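Local coordinates for mandelate racemase/muconate lactonizing enzyme-like protein (PDB 3RCY), which probably catalyses a magnesium-dependent reaction that starts with proton abstraction beside a carboxylate, as in other enolase-superfamily enzymes, and here holds magnesium and ribofuranose, at residues A[126-131]-A[356-361]; A[130-135]-A[148-153]; A[171-176]-A[385-390]; A[349-354]-A[366-371]. All coordinates share one frame; numbering follows the deposited sequence. Where two conformers were deposited one is given.

Contact 1: A[126-131]-A[356-361]; sequences IRAYTY and GYITPP
Tyr357 sets its ring against the backbone of Arg127: CD2 of Tyr357 lies 3.6 Å from CA of Arg127, and the approach is oblique, neither squarely on the ring face nor in its plane. CG of Tyr357 stands anti to its own carbonyl carbon (chi1 -71°), which puts the ring beside its backbone N, where CE2 also meets CB of Arg127. The Arg127 chain runs on extended past this touch; its NE reaches Thr163 and its NH2 makes a salt bridge with Asp205, while Tyr396 of a second subunit adds a cation-pi contact to Arg127 and packs on Tyr357.

Ile126 and Ile358 occupy the other face of the sheet, CB of Ile126 4.3 Å from CB of Ile358. Beyond them CD1 of Ile358 touches CB of Ala128 at 3.9 Å, and CD1 of Ile126 meets CG of Pro360 at 4.1 Å with the two side chains obliquely set. Val323 and Trp319 of helix 316-327 cover this apolar face.

The backbones fix the register. Ile126 and Ile358 form a hydrogen-bonded antiparallel pair, N of Ile126 giving to O of Ile358 at 2.8 Å and N of Ile358 returning a bond to O of Ile126; Arg127 and Tyr357 are the non-hydrogen-bonded pair. O of Gly356 takes N of Ala128 at 3.0 Å, and a water bridges that same oxygen to O of Ala128.

Strand 126-131 pairs in parallel with 164-167 and 335-336, making first and last barrel strands neighbours; 357-358 is an antiparallel addition at one end of this enolase-type barrel.

Contact 2: A[130-135]-A[148-153]; sequences TYLYPL and DMAAES
The Tyr133 ring has CB of Tyr131 over one face, 3.5 Å above the plane and displaced toward the rim, and it also stacks with Trp19. The Tyr133 side chain leaves the backbone away from helix 147-159, while its carbonyl and the leucines meet the helix. That helix is the crossover helix of a beta-alpha-beta unit between the neighbouring parallel strands 126-131 and 164-167 of the barrel, as expected of an enolase-type C-terminal domain.

Leu132 lies against the helix through both methyls: CD1 is 3.6 Å from O of Ala150 and also touches the Ala150 methyl, whereas CD2 rests 3.8 Å from C of Ser153. Ile196 of helix 183-200 covers Leu132 and Ala150 as well. Farther along the loop, CD1 of Leu135 reaches the helix backbone at O of Glu152, 3.8 Å away. The carboxylate of Glu152 has its partners in His137 and His138, which belong to the connection between the two segments.

Ser153 is buried between these leucines. Its hydroxyl, set anti to the carbonyl carbon (chi1 -67°), leaves the helix toward the loop and donates to the Tyr133 carbonyl. Replacing the serine by an alanine removes that donor and would probably leave the Tyr133 carbonyl without its link to the helix. The bond from OG of Ser153 to O of Tyr133 measures 2.7 Å, its donor tilted 33° from the carbonyl plane, and CG of Leu135 lies 3.6 Å from the same OG.

Contact 3: A[171-176]-A[385-390]; sequences GPYTLR and LHLEMQ
The carbonyl oxygen of Gln390 accepts the backbone NH of Leu175 at 2.9 Å from O to N, the donor lying nearly along the C=O axis. Carbon also crowds this oxygen: CA of Thr174 approaches O of Gln390 at 3.3 Å in a CA-H...O contact, and CG of Leu175 lies 3.4 Å from it. CG of Leu175 is brought there by its first torsion (chi1 56°), which sets it between the backbone N and the carbonyl carbon. In the return direction the N-H of Gln390 is shared between O of Tyr173 and a water that itself donates to that carbonyl; the water, 2.8 Å from N of Gln390, is the nearer acceptor, which fits the weakness of the direct bond.

Tyr173 turns its ring edge to segment 385-390. CE2 of Tyr173 is 3.3 Å from O of Glu388, and CD2 meets CG of Met389 at 3.8 Å, both partners near the ring plane. The Tyr173 and Met389 side chains cross at about a right angle; Met389 is bent at its third torsion (91°), and its CE touches O of Thr174 and CB of Tyr173. The Gln390 amide passes Pro172, with OE1 3.5 Å from CB of Pro172, while its NE2 is bonded to O of Ala392.

The loop after strand 164-167 is thus held to the C-terminal segment mainly by main-chain atoms, in a single Thr174-Gln390 bridge. Arg76 and Ser80 of a third subunit bind O of Leu175, and its Gln85 binds O of Thr174, making the junction part of the subunit interface.

Contact 4: A[349-354]-A[366-371]; sequences GSIRVE and LGIEVD
Ser350 points its side chain at segment 366-371 and uses both of its heavy atoms there. OG stands anti to the carbonyl carbon (chi1 -73°), where it accepts N-H of Glu369 at 3.2 Å from OG to N, with an N-H...O angle of 150°. CB of the same serine presses on O of Gly367 at 3.3 Å. While OG accepts from Glu369, it gives its own hydrogen to O of Ile347, so it ties the chain just before it to the loop across from it. With an alanine here the OG is gone, and N of Glu369 would probably lose its acceptor and O of Ile347 its hydroxyl partner.

Ile351 and Ile368 meet through single branches. CD1 of Ile351 touches CG2 of Ile368 at 3.7 Å and O of Leu366 at the same distance. Ile368 holds CG1 between its backbone N and carbonyl carbon (chi1 58°); this places CG2 beside N, facing Ile351 and CB of Ser350.

A water spans the polar side, donating to O of Ser350 and, at 2.7 Å, to O of Gly367. The contact joins the loop leading into strand 353-354 with the loop before helix 372-376, whose N-cap is Asp371, its OD1 taking N of Leu374. Ala320 of helix 316-327 packs behind both isoleucines, in the C-terminal part of an enolase-type fold.

Contacts 1 and 2 share Thr130 and Tyr131: strand 126-131 pairs with 357-358 in contact 1, and the loop after it packs on helix 147-159 in contact 2, the centres 18 Å apart. Contact 4 adjoins contact 1, its centre 13 Å away; CG2 of Ile358 meets CG2 of Ile351 at 3.7 Å, and strands 353-354 and 357-358 are neighbours. Contact 3 stands apart, its centre 31 Å from that of contact 4. It comes nearer the site: the Leu387 side chain is about 8 Å from the magnesium ion held by Glu235 and Glu261, against about 10 Å for the side chain of Tyr133, while the side chain of Met389 is about 13 Å from a ribofuranose.

Contact 1: A[126-131]-A[356-361]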
loop_
_atom_site.group_PDB
_atom_site.type_symbol
_atom_site.label_atom_id
_atom_site.label_comp_id
_atom_site.label_asym_id
_atom_site.label_seq_id
_atom_site.Cartn_x
_atom_site.Cartn_y
_atom_site.Cartn_z
ATOM N N ILE A 126 -25.545 1.225 31.572
ATOM C CA ILE A 126 -24.986 1.842 30.376
ATOM C C ILE A 126 -24.519 3.263 30.700
ATOM O O ILE A 126 -25.281 4.074 31.224
ATOM C CB ILE A 126 -26.026 1.857 29.230
ATOM C CG1 ILE A 126 -26.463 0.418 28.890
ATOM C CG2 ILE A 126 -25.479 2.591 28.007
ATOM C CD1 ILE A 126 -27.850 0.310 28.233
ATOM N N ARG A 127 -23.260 3.548 30.403
ATOM C CA ARG A 127 -22.699 4.878 30.600
ATOM C C ARG A 127 -23.416 5.892 29.707
ATOM O O ARG A 127 -23.559 5.669 28.503
ATOM C CB ARG A 127 -21.211 4.850 30.280
ATOM C CG ARG A 127 -20.459 6.083 30.683
ATOM C CD ARG A 127 -18.967 5.894 30.422
ATOM N NE ARG A 127 -18.242 7.134 30.665
ATOM C CZ ARG A 127 -16.995 7.376 30.279
ATOM N NH1 ARG A 127 -16.307 6.463 29.602
ATOM N NH2 ARG A 127 -16.441 8.548 30.562
ATOM N N ALA A 128 -23.878 6.988 30.305
ATOM C CA ALA A 128 -24.575 8.040 29.564
ATOM C C ALA A 128 -23.738 9.308 29.477
ATOM O O ALA A 128 -22.844 9.535 30.300
ATOM C CB ALA A 128 -25.933 8.356 30.219
ATOM N N TYR A 129 -24.034 10.137 28.485
ATOM C CA TYR A 129 -23.477 11.489 28.449
ATOM C C TYR A 129 -24.507 12.480 27.923
ATOM O O TYR A 129 -25.533 12.089 27.359
ATOM C CB TYR A 129 -22.197 11.543 27.607
ATOM C CG TYR A 129 -22.380 11.612 26.095
ATOM C CD1 TYR A 129 -22.375 10.450 25.325
ATOM C CD2 TYR A 129 -22.508 12.843 25.429
ATOM C CE1 TYR A 129 -22.507 10.496 23.947
ATOM C CE2 TYR A 129 -22.645 12.903 24.040
ATOM C CZ TYR A 129 -22.640 11.719 23.306
ATOM O OH TYR A 129 -22.769 11.741 21.941
ATOM N N THR A 130 -24.204 13.762 28.069
ATOM C CA THR A 130 -25.068 14.811 27.541
ATOM C C THR A 130 -24.239 15.949 26.957
ATOM O O THR A 130 -23.075 16.125 27.329
ATOM C CB THR A 130 -26.050 15.336 28.643
ATOM O OG1 THR A 130 -26.892 16.364 28.107
ATOM C CG2 THR A 130 -25.306 15.866 29.851
ATOM N N TYR A 131 -24.830 16.697 26.024
ATOM C CA TYR A 131 -24.337 18.024 25.674
ATOM C C TYR A 131 -24.376 18.907 26.914
ATOM O O TYR A 131 -25.167 18.670 27.829
ATOM C CB TYR A 131 -25.243 18.691 24.641
ATOM C CG TYR A 131 -24.854 18.547 23.194
ATOM C CD1 TYR A 131 -25.725 17.925 22.290
ATOM C CD2 TYR A 131 -23.646 19.052 22.713
ATOM C CE1 TYR A 131 -25.404 17.797 20.948
ATOM C CE2 TYR A 131 -23.307 18.931 21.359
ATOM C CZ TYR A 131 -24.199 18.297 20.484
ATOM O OH TYR A 131 -23.900 18.148 19.142
ATOM N N GLY A 356 -25.794 9.348 36.114
ATOM C CA GLY A 356 -24.927 9.223 34.942
ATOM C C GLY A 356 -25.022 7.911 34.178
ATOM O O GLY A 356 -24.261 7.685 33.239
ATOM N N TYR A 357 -25.953 7.046 34.572
ATOM C CA TYR A 357 -26.078 5.721 33.968
ATOM C C TYR A 357 -27.524 5.345 33.672
ATOM O O TYR A 357 -28.446 5.854 34.310
ATOM C CB TYR A 357 -25.445 4.665 34.876
ATOM C CG TYR A 357 -23.937 4.734 34.928
ATOM C CD1 TYR A 357 -23.286 5.579 35.833
ATOM C CD2 TYR A 357 -23.162 3.954 34.079
ATOM C CE1 TYR A 357 -21.899 5.653 35.876
ATOM C CE2 TYR A 357 -21.768 4.016 34.116
ATOM C CZ TYR A 357 -21.149 4.868 35.020
ATOM O OH TYR A 357 -19.773 4.934 35.068
ATOM N N ILE A 358 -27.700 4.447 32.705
ATOM C CA ILE A 358 -29.011 3.945 32.310
ATOM C C ILE A 358 -29.115 2.447 32.563
ATOM O O ILE A 358 -28.293 1.670 32.071
ATOM C CB ILE A 358 -29.293 4.186 30.797
ATOM C CG1 ILE A 358 -29.014 5.640 30.401
ATOM C CG2 ILE A 358 -30.732 3.796 30.447
ATOM C CD1 ILE A 358 -28.606 5.796 28.938
ATOM N N THR A 359 -30.147 2.048 33.304
ATOM C CA THR A 359 -30.450 0.641 33.523
ATOM C C THR A 359 -31.388 0.146 32.418
ATOM O O THR A 359 -32.445 0.738 32.196
ATOM C CB THR A 359 -31.077 0.420 34.923
ATOM O OG1 THR A 359 -30.143 0.844 35.923
ATOM C CG2 THR A 359 -31.406 -1.055 35.162
ATOM N N PRO A 360 -30.998 -0.929 31.709
ATOM C CA PRO A 360 -31.881 -1.518 30.693
ATOM C C PRO A 360 -33.227 -1.887 31.307
ATOM O O PRO A 360 -33.257 -2.504 32.378
ATOM C CB PRO A 360 -31.135 -2.790 30.276
ATOM C CG PRO A 360 -29.700 -2.476 30.545
ATOM C CD PRO A 360 -29.701 -1.626 31.780
ATOM N N PRO A 361 -34.338 -1.488 30.656
ATOM C CA PRO A 361 -35.658 -1.837 31.187
ATOM C C PRO A 361 -35.949 -3.332 31.072
ATOM O O PRO A 361 -35.438 -4.006 30.161
ATOM C CB PRO A 361 -36.626 -1.018 30.323
ATOM C CG PRO A 361 -35.876 -0.645 29.114
ATOM C CD PRO A 361 -34.427 -0.572 29.504
HETATM O O HOH W 1 -21.990 9.020 32.733
#

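Contact 2: A[130-135]-A[148-153]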
loop_
_atom_site.group_PDB
_atom_site.type_symbol
_atom_site.label_atom_id
_atom_site.label_comp_id
_atom_site.label_asym_id
_atom_site.label_seq_id
_atom_site.Cartn_x
_atom_site.Cartn_y
_atom_site.Cartn_z
ATOM N N THR A 130 -24.204 13.762 28.069
ATOM C CA THR A 130 -25.068 14.811 27.541
ATOM C C THR A 130 -24.239 15.949 26.957
ATOM O O THR A 130 -23.075 16.125 27.329
ATOM C CB THR A 130 -26.050 15.336 28.643
ATOM O OG1 THR A 130 -26.892 16.364 28.107
ATOM C CG2 THR A 130 -25.306 15.866 29.851
ATOM N N TYR A 131 -24.830 16.697 26.024
ATOM C CA TYR A 131 -24.337 18.024 25.674
ATOM C C TYR A 131 -24.376 18.907 26.914
ATOM O O TYR A 131 -25.167 18.670 27.829
ATOM C CB TYR A 131 -25.243 18.691 24.641
ATOM C CG TYR A 131 -24.854 18.547 23.194
ATOM C CD1 TYR A 131 -25.725 17.925 22.290
ATOM C CD2 TYR A 131 -23.646 19.052 22.713
ATOM C CE1 TYR A 131 -25.404 17.797 20.948
ATOM C CE2 TYR A 131 -23.307 18.931 21.359
ATOM C CZ TYR A 131 -24.199 18.297 20.484
ATOM O OH TYR A 131 -23.900 18.148 19.142
ATOM N N LEU A 132 -23.540 19.942 26.917
ATOM C CA LEU A 132 -23.662 21.028 27.880
ATOM C C LEU A 132 -24.745 22.005 27.420
ATOM O O LEU A 132 -24.604 22.665 26.388
ATOM C CB LEU A 132 -22.329 21.755 28.054
ATOM C CG LEU A 132 -21.190 20.874 28.572
ATOM C CD1 LEU A 132 -19.875 21.639 28.614
ATOM C CD2 LEU A 132 -21.558 20.322 29.946
ATOM N N TYR A 133 -25.835 22.073 28.184
ATOM C CA TYR A 133 -26.952 22.976 27.869
ATOM C C TYR A 133 -26.940 24.157 28.836
ATOM O O TYR A 133 -26.405 24.032 29.948
ATOM C CB TYR A 133 -28.288 22.233 27.967
ATOM C CG TYR A 133 -28.465 21.142 26.932
ATOM C CD1 TYR A 133 -28.756 21.461 25.606
ATOM C CD2 TYR A 133 -28.334 19.791 27.277
ATOM C CE1 TYR A 133 -28.919 20.469 24.641
ATOM C CE2 TYR A 133 -28.499 18.783 26.320
ATOM C CZ TYR A 133 -28.789 19.137 25.002
ATOM O OH TYR A 133 -28.956 18.173 24.039
ATOM N N PRO A 134 -27.525 25.304 28.424
ATOM C CA PRO A 134 -27.589 26.457 29.323
ATOM C C PRO A 134 -28.301 26.101 30.622
ATOM O O PRO A 134 -29.316 25.393 30.608
ATOM C CB PRO A 134 -28.418 27.487 28.539
ATOM C CG PRO A 134 -28.338 27.066 27.121
ATOM C CD PRO A 134 -28.174 25.577 27.126
ATOM N N LEU A 135 -27.740 26.557 31.733
ATOM C CA LEU A 135 -28.413 26.528 33.024
ATOM C C LEU A 135 -29.459 27.651 33.063
ATOM O O LEU A 135 -29.448 28.523 32.194
ATOM C CB LEU A 135 -27.379 26.666 34.153
ATOM C CG LEU A 135 -26.417 25.475 34.314
ATOM C CD1 LEU A 135 -25.409 25.730 35.433
ATOM C CD2 LEU A 135 -27.176 24.164 34.559
ATOM N N ASP A 148 -16.873 30.173 30.165
ATOM C CA ASP A 148 -17.280 30.318 31.563
ATOM C C ASP A 148 -18.618 29.637 31.861
ATOM O O ASP A 148 -18.717 28.858 32.810
ATOM C CB ASP A 148 -17.319 31.802 31.971
ATOM C CG ASP A 148 -15.930 32.378 32.240
ATOM O OD1 ASP A 148 -14.936 31.631 32.198
ATOM O OD2 ASP A 148 -15.828 33.591 32.513
ATOM N N MET A 149 -19.634 29.921 31.045
ATOM C CA MET A 149 -20.959 29.320 31.229
ATOM C C MET A 149 -20.949 27.818 30.962
ATOM O O MET A 149 -21.546 27.052 31.712
ATOM C CB MET A 149 -22.010 30.010 30.358
ATOM C CG MET A 149 -22.311 31.464 30.756
ATOM S SD MET A 149 -23.632 32.160 29.739
ATOM C CE MET A 149 -23.057 33.854 29.587
ATOM N N ALA A 150 -20.260 27.400 29.899
ATOM C CA ALA A 150 -20.101 25.979 29.613
ATOM C C ALA A 150 -19.476 25.242 30.804
ATOM O O ALA A 150 -19.938 24.170 31.173
ATOM C CB ALA A 150 -19.272 25.770 28.343
ATOM N N ALA A 151 -18.441 25.826 31.409
ATOM C CA ALA A 151 -17.805 25.211 32.571
ATOM C C ALA A 151 -18.777 25.055 33.751
ATOM O O ALA A 151 -18.725 24.049 34.455
ATOM C CB ALA A 151 -16.548 25.976 32.983
ATOM N N GLU A 152 -19.665 26.035 33.950
ATOM C CA GLU A 152 -20.721 25.917 34.968
ATOM C C GLU A 152 -21.670 24.746 34.680
ATOM O O GLU A 152 -22.030 23.984 35.589
ATOM C CB GLU A 152 -21.519 27.222 35.098
ATOM C CG GLU A 152 -20.753 28.356 35.751
ATOM C CD GLU A 152 -21.616 29.584 36.021
ATOM O OE1 GLU A 152 -22.591 29.831 35.274
ATOM O OE2 GLU A 152 -21.310 30.305 36.987
ATOM N N SER A 153 -22.070 24.603 33.415
ATOM C CA SER A 153 -22.937 23.494 33.015
ATOM C C SER A 153 -22.239 22.157 33.212
ATOM O O SER A 153 -22.867 21.191 33.638
ATOM C CB SER A 153 -23.417 23.646 31.565
ATOM O OG SER A 153 -24.285 24.756 31.466
#

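Contact 3: A[171-176]-A[385-390]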
loop_
_atom_site.group_PDB
_atom_site.type_symbol
_atom_site.label_atom_id
_atom_site.label_comp_id
_atom_site.label_asym_id
_atom_site.label_seq_id
_atom_site.Cartn_x
_atom_site.Cartn_y
_atom_site.Cartn_z
ATOM N N GLY A 171 -17.541 26.845 16.018
ATOM C CA GLY A 171 -18.153 27.712 15.016
ATOM C C GLY A 171 -19.210 27.041 14.157
ATOM O O GLY A 171 -19.498 25.855 14.323
ATOM N N PRO A 172 -19.785 27.794 13.207
ATOM C CA PRO A 172 -20.952 27.295 12.493
ATOM C C PRO A 172 -20.585 26.301 11.403
ATOM O O PRO A 172 -19.516 26.405 10.793
ATOM C CB PRO A 172 -21.548 28.559 11.874
ATOM C CG PRO A 172 -20.359 29.458 11.637
ATOM C CD PRO A 172 -19.308 29.084 12.669
ATOM N N TYR A 173 -21.460 25.325 11.193
ATOM C CA TYR A 173 -21.394 24.496 10.002
ATOM C C TYR A 173 -22.203 25.179 8.905
ATOM O O TYR A 173 -23.285 25.698 9.171
ATOM C CB TYR A 173 -21.922 23.087 10.274
ATOM C CG TYR A 173 -23.154 22.986 11.158
ATOM C CD1 TYR A 173 -23.033 22.867 12.549
ATOM C CD2 TYR A 173 -24.441 22.969 10.604
ATOM C CE1 TYR A 173 -24.162 22.747 13.370
ATOM C CE2 TYR A 173 -25.578 22.849 11.417
ATOM C CZ TYR A 173 -25.428 22.737 12.795
ATOM O OH TYR A 173 -26.542 22.619 13.598
ATOM N N THR A 174 -21.669 25.203 7.685
ATOM C CA THR A 174 -22.379 25.835 6.571
ATOM C C THR A 174 -22.511 24.915 5.351
ATOM O O THR A 174 -21.794 23.911 5.211
ATOM C CB THR A 174 -21.750 27.195 6.128
ATOM O OG1 THR A 174 -20.762 26.961 5.123
ATOM C CG2 THR A 174 -21.125 27.950 7.301
ATOM N N LEU A 175 -23.428 25.290 4.464
ATOM C CA LEU A 175 -23.770 24.479 3.301
ATOM C C LEU A 175 -22.670 24.425 2.238
ATOM O O LEU A 175 -22.744 23.614 1.328
ATOM C CB LEU A 175 -25.103 24.956 2.691
ATOM C CG LEU A 175 -25.256 26.417 2.258
ATOM C CD1 LEU A 175 -24.550 26.669 0.946
ATOM C CD2 LEU A 175 -26.735 26.799 2.147
ATOM N N ARG A 176 -21.668 25.294 2.356
ATOM C CA ARG A 176 -20.571 25.362 1.389
ATOM C C ARG A 176 -19.658 24.132 1.468
ATOM O O ARG A 176 -18.988 23.773 0.489
ATOM C CB ARG A 176 -19.778 26.657 1.602
ATOM C CG ARG A 176 -20.651 27.918 1.512
ATOM C CD ARG A 176 -20.197 29.021 2.460
ATOM N NE ARG A 176 -21.102 30.167 2.400
ATOM C CZ ARG A 176 -21.193 30.978 1.354
ATOM N NH1 ARG A 176 -20.431 30.763 0.293
ATOM N NH2 ARG A 176 -22.037 32.001 1.364
ATOM N N LEU A 385 -36.602 22.566 8.844
ATOM C CA LEU A 385 -36.246 21.161 8.988
ATOM C C LEU A 385 -35.810 20.919 10.421
ATOM O O LEU A 385 -35.602 21.882 11.176
ATOM C CB LEU A 385 -35.141 20.784 7.996
ATOM C CG LEU A 385 -35.505 21.023 6.522
ATOM C CD1 LEU A 385 -34.286 20.914 5.635
ATOM C CD2 LEU A 385 -36.579 20.051 6.068
ATOM N N HIS A 386 -35.684 19.640 10.789
ATOM C CA HIS A 386 -35.324 19.227 12.140
ATOM C C HIS A 386 -34.070 19.974 12.621
ATOM O O HIS A 386 -34.052 20.516 13.731
ATOM C CB HIS A 386 -35.151 17.702 12.182
ATOM C CG HIS A 386 -34.355 17.206 13.349
ATOM N ND1 HIS A 386 -34.893 17.055 14.610
ATOM C CD2 HIS A 386 -33.061 16.815 13.443
ATOM C CE1 HIS A 386 -33.965 16.591 15.429
ATOM N NE2 HIS A 386 -32.841 16.448 14.747
ATOM N N LEU A 387 -33.048 19.998 11.766
ATOM C CA LEU A 387 -31.866 20.852 11.913
ATOM C C LEU A 387 -31.591 21.488 10.557
ATOM O O LEU A 387 -32.066 20.984 9.541
ATOM C CB LEU A 387 -30.643 20.031 12.327
ATOM C CG LEU A 387 -30.599 19.487 13.755
ATOM C CD1 LEU A 387 -29.572 18.357 13.844
ATOM C CD2 LEU A 387 -30.296 20.596 14.761
ATOM N N GLU A 388 -30.819 22.573 10.536
ATOM C CA GLU A 388 -30.510 23.279 9.282
ATOM C C GLU A 388 -29.057 23.734 9.211
ATOM O O GLU A 388 -28.419 23.937 10.245
ATOM C CB GLU A 388 -31.455 24.474 9.078
ATOM C CG GLU A 388 -32.860 24.066 8.643
ATOM C CD GLU A 388 -33.878 25.195 8.703
ATOM O OE1 GLU A 388 -33.572 26.263 9.283
ATOM O OE2 GLU A 388 -34.993 25.002 8.172
ATOM N N MET A 389 -28.542 23.879 7.989
ATOM C CA MET A 389 -27.169 24.354 7.766
ATOM C C MET A 389 -27.144 25.785 7.244
ATOM O O MET A 389 -27.818 26.112 6.268
ATOM C CB MET A 389 -26.399 23.432 6.804
ATOM C CG MET A 389 -26.177 22.027 7.340
ATOM S SD MET A 389 -25.047 21.017 6.372
ATOM C CE MET A 389 -23.476 21.360 7.171
ATOM N N GLN A 390 -26.348 26.622 7.906
ATOM C CA GLN A 390 -26.151 28.034 7.555
ATOM C C GLN A 390 -25.788 28.252 6.080
ATOM O O GLN A 390 -25.092 27.433 5.482
ATOM C CB GLN A 390 -25.027 28.595 8.430
ATOM C CG GLN A 390 -25.134 30.067 8.749
ATOM C CD GLN A 390 -24.067 30.511 9.732
ATOM O OE1 GLN A 390 -24.292 30.515 10.942
ATOM N NE2 GLN A 390 -22.895 30.872 9.216
HETATM O O HOH W 2 -25.734 26.425 10.591
#

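Contact 4: A[349-354]-A[366-371]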
loop_
_atom_site.group_PDB
_atom_site.type_symbol
_atom_site.label_atom_id
_atom_site.label_comp_id
_atom_site.label_asym_id
_atom_site.label_seq_id
_atom_site.Cartn_x
_atom_site.Cartn_y
_atom_site.Cartn_z
ATOM N N GLY A 349 -41.680 8.619 31.777
ATOM C CA GLY A 349 -40.572 8.277 32.678
ATOM C C GLY A 349 -40.120 6.825 32.670
ATOM O O GLY A 349 -39.511 6.361 33.639
ATOM N N SER A 350 -40.398 6.126 31.570
ATOM C CA SER A 350 -40.186 4.678 31.447
ATOM C C SER A 350 -38.720 4.273 31.537
ATOM O O SER A 350 -38.406 3.219 32.083
ATOM C CB SER A 350 -40.757 4.166 30.117
ATOM O OG SER A 350 -42.170 4.154 30.148
ATOM N N ILE A 351 -37.842 5.103 30.975
ATOM C CA ILE A 351 -36.394 4.889 31.006
ATOM C C ILE A 351 -35.745 6.227 31.352
ATOM O O ILE A 351 -36.095 7.242 30.767
ATOM C CB ILE A 351 -35.850 4.397 29.635
ATOM C CG1 ILE A 351 -36.613 3.157 29.145
ATOM C CG2 ILE A 351 -34.353 4.092 29.717
ATOM C CD1 ILE A 351 -36.337 2.806 27.682
ATOM N N ARG A 352 -34.798 6.221 32.295
ATOM C CA ARG A 352 -34.163 7.460 32.760
ATOM C C ARG A 352 -32.667 7.303 32.997
ATOM O O ARG A 352 -32.191 6.207 33.322
ATOM C CB ARG A 352 -34.824 7.956 34.055
ATOM C CG ARG A 352 -36.190 8.588 33.858
ATOM C CD ARG A 352 -36.910 8.768 35.167
ATOM N NE ARG A 352 -38.191 9.427 34.963
ATOM C CZ ARG A 352 -39.204 9.397 35.821
ATOM N NH1 ARG A 352 -39.110 8.720 36.960
ATOM N NH2 ARG A 352 -40.323 10.039 35.523
ATOM N N VAL A 353 -31.933 8.403 32.830
ATOM C CA VAL A 353 -30.544 8.469 33.282
ATOM C C VAL A 353 -30.565 8.691 34.794
ATOM O O VAL A 353 -31.181 9.637 35.277
ATOM C CB VAL A 353 -29.747 9.613 32.588
ATOM C CG1 VAL A 353 -28.318 9.697 33.141
ATOM C CG2 VAL A 353 -29.717 9.417 31.082
ATOM N N GLU A 354 -29.907 7.812 35.538
ATOM C CA GLU A 354 -29.816 7.962 36.988
ATOM C C GLU A 354 -28.351 7.899 37.426
ATOM O O GLU A 354 -27.664 6.906 37.186
ATOM C CB GLU A 354 -30.694 6.909 37.690
ATOM C CG GLU A 354 -32.181 7.096 37.373
ATOM C CD GLU A 354 -33.094 6.044 37.984
ATOM O OE1 GLU A 354 -32.628 4.918 38.285
ATOM O OE2 GLU A 354 -34.299 6.358 38.145
ATOM N N LEU A 366 -39.810 -2.310 23.880
ATOM C CA LEU A 366 -38.891 -1.221 24.217
ATOM C C LEU A 366 -39.044 -0.784 25.677
ATOM O O LEU A 366 -38.236 -0.014 26.190
ATOM C CB LEU A 366 -39.071 -0.026 23.266
ATOM C CG LEU A 366 -38.607 -0.195 21.814
ATOM C CD1 LEU A 366 -39.047 1.010 20.982
ATOM C CD2 LEU A 366 -37.088 -0.399 21.690
ATOM N N GLY A 367 -40.074 -1.291 26.340
ATOM C CA GLY A 367 -40.306 -0.998 27.750
ATOM C C GLY A 367 -40.746 0.433 27.981
ATOM O O GLY A 367 -40.438 1.021 29.022
ATOM N N ILE A 368 -41.450 0.995 27.001
ATOM C CA ILE A 368 -41.923 2.374 27.080
ATOM C C ILE A 368 -43.443 2.443 26.977
ATOM O O ILE A 368 -44.075 1.573 26.370
ATOM C CB ILE A 368 -41.265 3.285 26.001
ATOM C CG1 ILE A 368 -41.538 2.760 24.582
ATOM C CG2 ILE A 368 -39.750 3.401 26.257
ATOM C CD1 ILE A 368 -41.009 3.675 23.449
ATOM N N GLU A 369 -44.019 3.467 27.603
ATOM C CA GLU A 369 -45.413 3.811 27.382
ATOM C C GLU A 369 -45.439 5.191 26.749
ATOM O O GLU A 369 -45.187 6.196 27.415
ATOM C CB GLU A 369 -46.209 3.795 28.697
ATOM C CG GLU A 369 -47.712 3.652 28.482
ATOM C CD GLU A 369 -48.527 3.834 29.755
ATOM O OE1 GLU A 369 -48.057 3.439 30.845
ATOM O OE2 GLU A 369 -49.654 4.373 29.652
ATOM N N VAL A 370 -45.716 5.231 25.452
ATOM C CA VAL A 370 -45.709 6.482 24.720
ATOM C C VAL A 370 -46.992 7.255 25.016
ATOM O O VAL A 370 -48.099 6.719 24.894
ATOM C CB VAL A 370 -45.514 6.273 23.200
ATOM C CG1 VAL A 370 -45.626 7.597 22.450
ATOM C CG2 VAL A 370 -44.147 5.654 22.928
ATOM N N ASP A 371 -46.833 8.504 25.438
ATOM C CA ASP A 371 -47.984 9.361 25.644
ATOM C C ASP A 371 -48.437 9.937 24.305
ATOM O O ASP A 371 -48.031 11.039 23.909
ATOM C CB ASP A 371 -47.685 10.465 26.656
ATOM C CG ASP A 371 -48.950 11.132 27.165
ATOM O OD1 ASP A 371 -49.956 11.175 26.424
ATOM O OD2 ASP A 371 -48.942 11.606 28.312
HETATM O O HOH W 3 -39.629 0.495 31.510
#